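Local coordinates for protein 2-dehydropantoate 2-reductase, putative (Enterococcus faecalis, PDB 2EW2) that probably catalyses the NADPH-dependent reduction of 2-dehydropantoate (ketopantoate) to (R)-pantoate, a step in pantothenate biosynthesis, at residues B[19-24]-B[49-54]; B[101-106]-B[125-130]; B[230-235]-B[290-295]. All blocks are in the same frame, centred on the assembly; numbering follows the deposited sequence.

Interaction 1: residues B[19-24]-B[49-54]; sequences GIMLHQ and ADFNGE
F51, whose ring meets helix 19-24, is fixed at its backbone: F51 N donates to E54 O at 2.7 Å, and E54 N returns a bond to F51 O at 3.1 Å. This pair closes a type I' turn over N52 and G53, as in a tight beta hairpin. With CG anti to the backbone N (chi1 -157°), the ring extends toward the helix and presents its rim. M21 CG lies at the edge, near the ring plane, 3.7 Å from F51 CZ. The selenium of M21 follows obliquely, its SE 4.0 Å from F51 CZ, a Met-aromatic contact. I20 CG2 also reaches the rim, 3.9 Å from F51 CE2, while I20 CD1 presses on A49 CB at 3.3 Å, tighter than ordinary carbon contact. The Q24 amide makes no hydrogen bond to 49-54; its plane is turned only 16° from the ring, with OE1 placed obliquely, 3.8 Å from F51 CE2. The axes of segment 19-24 and strand 49-51 are inclined at 74°. V56 of strand 54-58 touches I20, Q24 and F51, and strand 142-145 adds V143 against A49 and L145 against F51, so the N-terminal helix 13-24 packs on a small sheet beside the main Rossmann-type one.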
loop_
_atom_site.group_PDB
_atom_site.type_symbol
_atom_site.label_atom_id
_atom_site.label_comp_id
_atom_site.label_asym_id
_atom_site.label_seq_id
_atom_site.Cartn_x
_atom_site.Cartn_y
_atom_site.Cartn_z
ATOM N N GLY B 19 37.515 17.427 -8.486
ATOM C CA GLY B 19 38.809 16.976 -8.987
ATOM C C GLY B 19 39.784 18.099 -9.318
ATOM O O GLY B 19 40.934 18.092 -8.864
ATOM N N ILE B 20 39.332 19.043 -10.136
ATOM C CA ILE B 20 40.126 20.215 -10.507
ATOM C C ILE B 20 40.606 21.014 -9.289
ATOM O O ILE B 20 41.785 21.342 -9.186
ATOM C CB ILE B 20 39.337 21.166 -11.452
ATOM C CG1 ILE B 20 39.204 20.525 -12.834
ATOM C CG2 ILE B 20 40.078 22.520 -11.587
ATOM C CD1 ILE B 20 38.185 21.180 -13.758
HETATM N N MSE B 21 39.673 21.330 -8.396
HETATM C CA MSE B 21 39.938 22.165 -7.238
HETATM C C MSE B 21 40.880 21.482 -6.244
HETATM O O MSE B 21 41.778 22.121 -5.705
HETATM C CB MSE B 21 38.621 22.578 -6.578
HETATM C CG MSE B 21 37.729 23.439 -7.485
HETATM SE SE MSE B 21 36.106 24.076 -6.578
HETATM C CE MSE B 21 36.895 25.346 -5.367
ATOM N N LEU B 22 40.681 20.181 -6.016
ATOM C CA LEU B 22 41.590 19.410 -5.161
ATOM C C LEU B 22 42.977 19.244 -5.795
ATOM O O LEU B 22 43.983 19.162 -5.088
ATOM C CB LEU B 22 40.978 18.048 -4.811
ATOM C CG LEU B 22 39.813 18.092 -3.813
ATOM C CD1 LEU B 22 39.026 16.771 -3.842
ATOM C CD2 LEU B 22 40.313 18.423 -2.388
ATOM N N HIS B 23 43.015 19.198 -7.124
ATOM C CA HIS B 23 44.262 19.153 -7.871
ATOM C C HIS B 23 45.006 20.482 -7.713
ATOM O O HIS B 23 46.219 20.503 -7.492
ATOM C CB HIS B 23 43.998 18.837 -9.349
ATOM C CG HIS B 23 45.217 18.935 -10.219
ATOM N ND1 HIS B 23 46.220 17.986 -10.212
ATOM C CD2 HIS B 23 45.586 19.865 -11.135
ATOM C CE1 HIS B 23 47.154 18.328 -11.083
ATOM N NE2 HIS B 23 46.795 19.466 -11.651
ATOM N N GLN B 24 44.268 21.584 -7.793
ATOM C CA GLN B 24 44.859 22.908 -7.639
ATOM C C GLN B 24 45.383 23.097 -6.229
ATOM O O GLN B 24 46.376 23.782 -6.027
ATOM C CB GLN B 24 43.860 24.002 -7.991
ATOM C CG GLN B 24 43.527 24.072 -9.478
ATOM C CD GLN B 24 42.522 25.164 -9.788
ATOM O OE1 GLN B 24 41.591 25.413 -9.011
ATOM N NE2 GLN B 24 42.700 25.825 -10.938
ATOM N N ALA B 49 38.164 22.971 -17.844
ATOM C CA ALA B 49 37.110 23.716 -17.186
ATOM C C ALA B 49 37.072 25.169 -17.641
ATOM O O ALA B 49 38.111 25.822 -17.773
ATOM C CB ALA B 49 37.274 23.657 -15.692
ATOM N N ASP B 50 35.863 25.651 -17.905
ATOM C CA ASP B 50 35.605 27.071 -17.959
ATOM C C ASP B 50 35.238 27.458 -16.537
ATOM O O ASP B 50 34.088 27.338 -16.118
ATOM C CB ASP B 50 34.480 27.390 -18.948
ATOM C CG ASP B 50 34.082 28.854 -18.932
ATOM O OD1 ASP B 50 34.717 29.664 -18.207
ATOM O OD2 ASP B 50 33.118 29.195 -19.642
ATOM N N PHE B 51 36.251 27.912 -15.807
ATOM C CA PHE B 51 36.184 28.083 -14.372
ATOM C C PHE B 51 36.066 29.569 -14.070
ATOM O O PHE B 51 37.065 30.279 -14.099
ATOM C CB PHE B 51 37.480 27.535 -13.755
ATOM C CG PHE B 51 37.364 27.136 -12.317
ATOM C CD1 PHE B 51 36.487 27.788 -11.456
ATOM C CD2 PHE B 51 38.158 26.104 -11.817
ATOM C CE1 PHE B 51 36.390 27.425 -10.122
ATOM C CE2 PHE B 51 38.071 25.730 -10.480
ATOM C CZ PHE B 51 37.183 26.393 -9.629
ATOM N N ASN B 52 34.851 30.027 -13.779
ATOM C CA ASN B 52 34.577 31.446 -13.538
ATOM C C ASN B 52 35.157 32.355 -14.642
ATOM O O ASN B 52 35.866 33.327 -14.351
ATOM C CB ASN B 52 35.101 31.888 -12.153
ATOM C CG ASN B 52 34.569 31.033 -10.994
ATOM O OD1 ASN B 52 35.203 30.962 -9.947
ATOM N ND2 ASN B 52 33.411 30.403 -11.171
ATOM N N GLY B 53 34.882 32.010 -15.901
ATOM C CA GLY B 53 35.352 32.790 -17.049
ATOM C C GLY B 53 36.776 32.528 -17.522
ATOM O O GLY B 53 37.180 33.032 -18.576
ATOM N N GLU B 54 37.548 31.754 -16.760
ATOM C CA GLU B 54 38.935 31.436 -17.135
ATOM C C GLU B 54 39.050 29.969 -17.481
ATOM O O GLU B 54 38.512 29.117 -16.765
ATOM C CB GLU B 54 39.916 31.737 -15.993
ATOM C CG GLU B 54 39.864 33.160 -15.434
ATOM C CD GLU B 54 41.054 33.489 -14.522
ATOM O OE1 GLU B 54 41.219 32.827 -13.463
ATOM O OE2 GLU B 54 41.820 34.425 -14.866
#

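Interaction 2: residues B[101-106]-B[125-130]; sequences KTYVLC and NILVGI
Y103 and N125 stack as flat groups: the ring and the amide plane are only 11° apart, and N125 CB sits over one face of the ring, 3.7 Å from Y103 CD2, in a CH-pi contact. F163 also stacks on the Y103 ring, and L127 CD2 approaches it obliquely, 4.1 Å from Y103 CD2. N125 CG stands anti to its own carbonyl carbon (chi1 -63°), which lays the amide across the ring and brings ND2 2.9 Å from T102 O. That bond comes from above the T102 carbonyl plane, though it stays close to the plane of the amide. ND2 has a second acceptor in E100 O, so two carbonyls fix the amide's rotation. A water 2.6 Å from Y103 OH makes a further, weak bond to N125 OD1.

Beyond this end the strands pair in parallel, 25° apart in direction. V104 N donates to N125 O and V104 O accepts from L127 N at 2.7 Å; C106 then repeats the pattern, N to L127 O and O from G129 N. V104 CG1 and I126 CG1 lie side by side, 3.8 Å apart. On the other face L105 CD1 comes 3.6 Å from G129 N, over backbone where G129 carries no side chain.

The contact is the strand pairing of a beta-alpha-beta crossover through helix 114-117. L117 of that helix touches V104, C106 and I126, while helix 161-173 covers the opposite face at L105 and L127. Strand 77-80 flanks 103-106 in parallel, and strand 151-155 runs antiparallel beside 126-131.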
loop_
_atom_site.group_PDB
_atom_site.type_symbol
_atom_site.label_atom_id
_atom_site.label_comp_id
_atom_site.label_asym_id
_atom_site.label_seq_id
_atom_site.Cartn_x
_atom_site.Cartn_y
_atom_site.Cartn_z
ATOM N N LYS B 101 42.892 1.693 5.563
ATOM C CA LYS B 101 42.981 3.116 5.912
ATOM C C LYS B 101 42.189 4.046 4.961
ATOM O O LYS B 101 42.190 5.253 5.143
ATOM C CB LYS B 101 44.454 3.571 6.012
ATOM C CG LYS B 101 45.294 2.804 7.080
ATOM C CD LYS B 101 46.733 3.356 7.157
ATOM C CE LYS B 101 47.556 2.770 8.342
ATOM N NZ LYS B 101 46.904 2.943 9.696
ATOM N N THR B 102 41.532 3.486 3.950
ATOM C CA THR B 102 40.774 4.279 2.993
ATOM C C THR B 102 39.424 4.731 3.553
ATOM O O THR B 102 38.700 3.929 4.122
ATOM C CB THR B 102 40.574 3.522 1.680
ATOM O OG1 THR B 102 41.852 3.125 1.168
ATOM C CG2 THR B 102 39.910 4.420 0.653
ATOM N N TYR B 103 39.113 6.019 3.403
ATOM C CA TYR B 103 37.819 6.571 3.776
ATOM C C TYR B 103 37.021 6.883 2.523
ATOM O O TYR B 103 37.591 7.091 1.448
ATOM C CB TYR B 103 37.996 7.855 4.592
ATOM C CG TYR B 103 38.364 7.627 6.045
ATOM C CD1 TYR B 103 39.641 7.174 6.413
ATOM C CD2 TYR B 103 37.434 7.899 7.069
ATOM C CE1 TYR B 103 39.967 6.984 7.783
ATOM C CE2 TYR B 103 37.750 7.713 8.406
ATOM C CZ TYR B 103 39.015 7.271 8.758
ATOM O OH TYR B 103 39.290 7.081 10.097
ATOM N N VAL B 104 35.699 6.882 2.650
ATOM C CA VAL B 104 34.832 7.329 1.552
ATOM C C VAL B 104 33.937 8.477 2.050
ATOM O O VAL B 104 33.414 8.447 3.189
ATOM C CB VAL B 104 33.986 6.151 0.940
ATOM C CG1 VAL B 104 33.158 5.472 2.026
ATOM C CG2 VAL B 104 33.057 6.644 -0.199
ATOM N N LEU B 105 33.808 9.501 1.215
ATOM C CA LEU B 105 32.879 10.596 1.453
ATOM C C LEU B 105 31.760 10.447 0.439
ATOM O O LEU B 105 31.960 10.648 -0.765
ATOM C CB LEU B 105 33.543 11.977 1.296
ATOM C CG LEU B 105 32.581 13.185 1.348
ATOM C CD1 LEU B 105 31.848 13.289 2.709
ATOM C CD2 LEU B 105 33.275 14.497 0.992
ATOM N N CYS B 106 30.585 10.071 0.928
ATOM C CA CYS B 106 29.441 9.843 0.059
ATOM C C CYS B 106 28.699 11.150 -0.139
ATOM O O CYS B 106 28.215 11.737 0.829
ATOM C CB CYS B 106 28.512 8.795 0.661
ATOM S SG CYS B 106 27.112 8.389 -0.423
ATOM N N ASN B 125 35.032 4.047 8.443
ATOM C CA ASN B 125 35.702 5.004 7.559
ATOM C C ASN B 125 34.743 5.663 6.582
ATOM O O ASN B 125 35.159 6.208 5.571
ATOM C CB ASN B 125 36.806 4.304 6.728
ATOM C CG ASN B 125 37.927 3.710 7.571
ATOM O OD1 ASN B 125 37.896 3.748 8.802
ATOM N ND2 ASN B 125 38.921 3.123 6.890
ATOM N N ILE B 126 33.451 5.607 6.866
ATOM C CA ILE B 126 32.484 6.210 5.967
ATOM C C ILE B 126 32.035 7.583 6.461
ATOM O O ILE B 126 31.576 7.731 7.610
ATOM C CB ILE B 126 31.265 5.275 5.736
ATOM C CG1 ILE B 126 31.743 3.931 5.151
ATOM C CG2 ILE B 126 30.239 5.949 4.783
ATOM C CD1 ILE B 126 30.658 2.879 5.154
ATOM N N LEU B 127 32.164 8.568 5.579
ATOM C CA LEU B 127 31.697 9.941 5.830
ATOM C C LEU B 127 30.541 10.244 4.895
ATOM O O LEU B 127 30.476 9.710 3.776
ATOM C CB LEU B 127 32.817 10.960 5.547
ATOM C CG LEU B 127 34.255 10.644 5.990
ATOM C CD1 LEU B 127 35.256 11.719 5.533
ATOM C CD2 LEU B 127 34.313 10.455 7.476
ATOM N N VAL B 128 29.643 11.120 5.322
ATOM C CA VAL B 128 28.546 11.522 4.439
ATOM C C VAL B 128 28.588 13.033 4.285
ATOM O O VAL B 128 28.930 13.742 5.223
ATOM C CB VAL B 128 27.178 10.992 4.973
ATOM C CG1 VAL B 128 26.899 11.473 6.398
ATOM C CG2 VAL B 128 26.050 11.336 4.040
ATOM N N GLY B 129 28.269 13.534 3.104
ATOM C CA GLY B 129 28.206 14.978 2.975
ATOM C C GLY B 129 27.171 15.476 2.000
ATOM O O GLY B 129 26.546 14.694 1.280
ATOM N N ILE B 130 27.006 16.788 1.988
ATOM C CA ILE B 130 26.080 17.443 1.089
ATOM C C ILE B 130 26.900 18.514 0.392
ATOM O O ILE B 130 27.603 19.292 1.049
ATOM C CB ILE B 130 24.884 18.066 1.860
ATOM C CG1 ILE B 130 24.096 16.983 2.596
ATOM C CG2 ILE B 130 23.946 18.838 0.914
ATOM C CD1 ILE B 130 23.183 17.537 3.671
HETATM O O HOH W 1 37.525 5.714 11.513
#

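Interaction 3: residues B[230-235]-B[290-295]; sequences AAVAEK and QKYNVA
V294 has CG1 anti to its backbone N (chi1 174°), a setting that sends its two methyls to different partners on helix 218-235. CG1 packs against A231 CB at 3.8 Å and also meets the neighbouring side chain, with V294 CG1 3.8 Å from V232 CG2. The other branch is taken by the lysine: K235 turns at chi2 (-53°), and its folded chain brings K235 CE to 3.6 Å from V294 CG2. Thus the aliphatic part of K235 makes the contact, while the ammonium group continues past it toward E234.

Y292 is reached by the same lysine nearer its root. K235 CB lies 3.6 Å from Y292 CD1, oblique to the ring, and the two side chains run alongside each other in opposing senses. The V232 side chain lies nearly perpendicular to that of Y292, with V232 CG1 4.1 Å from Y292 CD1. No hydrogen bond spans the two segments; the evidence is of apolar carbon contacts throughout.

Both segments belong to the helical C-terminal part of the ketopantoate reductase fold, of the 6-phosphogluconate dehydrogenase C-terminal type. The C-terminal parts of helices 218-235 and 282-292 meet here. N293 leaves helical geometry with a positive phi (64°), and the chain then carries V294 back against helix 218-235.

The Y292 hydroxyl hydrogen-bonds to E236 OE2, the residue next after K235. K235 NZ has a long ion pair with E234 OE2, 3.9 Å away. V232 continues inward onto W189 of helix 184-195 and onto V285 and K288 of helix 282-292.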
loop_
_atom_site.group_PDB
_atom_site.type_symbol
_atom_site.label_atom_id
_atom_site.label_comp_id
_atom_site.label_asym_id
_atom_site.label_seq_id
_atom_site.Cartn_x
_atom_site.Cartn_y
_atom_site.Cartn_z
ATOM N N ALA B 230 11.231 7.146 11.323
ATOM C CA ALA B 230 11.747 7.441 12.669
ATOM C C ALA B 230 12.167 6.211 13.471
ATOM O O ALA B 230 13.206 6.236 14.148
ATOM C CB ALA B 230 10.745 8.260 13.464
ATOM N N ALA B 231 11.375 5.140 13.400
ATOM C CA ALA B 231 11.694 3.898 14.105
ATOM C C ALA B 231 13.045 3.306 13.688
ATOM O O ALA B 231 13.818 2.869 14.550
ATOM C CB ALA B 231 10.576 2.859 13.940
ATOM N N VAL B 232 13.320 3.316 12.381
ATOM C CA VAL B 232 14.567 2.816 11.822
ATOM C C VAL B 232 15.745 3.800 12.057
ATOM O O VAL B 232 16.857 3.379 12.450
ATOM C CB VAL B 232 14.399 2.509 10.309
ATOM C CG1 VAL B 232 15.702 2.141 9.679
ATOM C CG2 VAL B 232 13.338 1.420 10.081
ATOM N N ALA B 233 15.514 5.102 11.839
ATOM C CA ALA B 233 16.549 6.106 12.102
ATOM C C ALA B 233 17.045 6.007 13.546
ATOM O O ALA B 233 18.245 6.102 13.813
ATOM C CB ALA B 233 16.045 7.515 11.817
ATOM N N GLU B 234 16.102 5.830 14.465
ATOM C CA GLU B 234 16.406 5.670 15.878
ATOM C C GLU B 234 17.472 4.589 16.142
ATOM O O GLU B 234 18.335 4.773 17.001
ATOM C CB GLU B 234 15.116 5.380 16.650
ATOM C CG GLU B 234 15.228 5.600 18.147
ATOM C CD GLU B 234 15.737 4.359 18.886
ATOM O OE1 GLU B 234 16.110 4.492 20.083
ATOM O OE2 GLU B 234 15.758 3.258 18.275
ATOM N N LYS B 235 17.406 3.485 15.400
ATOM C CA LYS B 235 18.387 2.405 15.520
ATOM C C LYS B 235 19.795 2.834 15.128
ATOM O O LYS B 235 20.767 2.209 15.535
ATOM C CB LYS B 235 17.990 1.199 14.667
ATOM C CG LYS B 235 16.626 0.613 15.005
ATOM C CD LYS B 235 16.498 0.304 16.483
ATOM C CE LYS B 235 15.207 -0.432 16.752
ATOM N NZ LYS B 235 14.954 -0.531 18.190
ATOM N N GLN B 290 14.446 -4.522 7.974
ATOM C CA GLN B 290 14.587 -5.967 7.950
ATOM C C GLN B 290 15.827 -6.382 8.732
ATOM O O GLN B 290 15.806 -7.367 9.456
ATOM C CB GLN B 290 14.685 -6.475 6.506
ATOM C CG GLN B 290 13.354 -6.402 5.734
ATOM C CD GLN B 290 12.250 -7.175 6.440
ATOM O OE1 GLN B 290 12.308 -8.400 6.533
ATOM N NE2 GLN B 290 11.248 -6.466 6.948
ATOM N N LYS B 291 16.909 -5.630 8.594
ATOM C CA LYS B 291 18.129 -6.032 9.282
ATOM C C LYS B 291 18.125 -5.638 10.756
ATOM O O LYS B 291 18.800 -6.268 11.567
ATOM C CB LYS B 291 19.380 -5.601 8.516
ATOM C CG LYS B 291 19.697 -4.156 8.506
ATOM C CD LYS B 291 21.207 -3.962 8.211
ATOM C CE LYS B 291 21.535 -2.472 8.026
ATOM N NZ LYS B 291 22.965 -2.199 7.706
ATOM N N TYR B 292 17.302 -4.651 11.116
ATOM C CA TYR B 292 17.201 -4.210 12.506
ATOM C C TYR B 292 16.022 -4.817 13.257
ATOM O O TYR B 292 15.804 -4.503 14.426
ATOM C CB TYR B 292 17.121 -2.686 12.599
ATOM C CG TYR B 292 18.281 -1.940 11.992
ATOM C CD1 TYR B 292 18.123 -0.623 11.577
ATOM C CD2 TYR B 292 19.537 -2.545 11.833
ATOM C CE1 TYR B 292 19.163 0.085 11.020
ATOM C CE2 TYR B 292 20.601 -1.837 11.274
ATOM C CZ TYR B 292 20.404 -0.517 10.877
ATOM O OH TYR B 292 21.431 0.213 10.307
ATOM N N ASN B 293 15.245 -5.658 12.584
ATOM C CA ASN B 293 14.040 -6.232 13.202
ATOM C C ASN B 293 12.995 -5.167 13.543
ATOM O O ASN B 293 12.375 -5.207 14.614
ATOM C CB ASN B 293 14.421 -6.998 14.481
ATOM C CG ASN B 293 13.796 -8.352 14.535
ATOM O OD1 ASN B 293 13.815 -9.072 13.540
ATOM N ND2 ASN B 293 13.224 -8.711 15.681
ATOM N N VAL B 294 12.843 -4.198 12.640
ATOM C CA VAL B 294 11.851 -3.133 12.779
ATOM C C VAL B 294 10.854 -3.272 11.645
ATOM O O VAL B 294 11.239 -3.310 10.475
ATOM C CB VAL B 294 12.514 -1.726 12.682
ATOM C CG1 VAL B 294 11.454 -0.615 12.683
ATOM C CG2 VAL B 294 13.509 -1.523 13.822
ATOM N N ALA B 295 9.580 -3.353 11.995
ATOM C CA ALA B 295 8.519 -3.464 11.006
ATOM C C ALA B 295 8.406 -2.159 10.222
ATOM O O ALA B 295 8.369 -1.106 10.806
ATOM C CB ALA B 295 7.195 -3.815 11.690
#

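The three contacts follow one another along the chain without overlap. Interactions 1 and 2, centres about 23 Å apart, hold together the N-terminal, dinucleotide-binding-type half: the first joins helix 13-24 to a small four-stranded sheet, the second pairs two central strands of the large mixed sheet. Interaction 3 holds together part of the helical C-terminal half, its centre about 23 Å from that of interaction 2 and about 42 Å from that of interaction 1, across the chain's centre. Helix 184-195 touches both halves, at V128 of interaction 2 and V232 of interaction 3. All three lie away from E311, a magnesium ligand of this protein, with no ion bound to this chain.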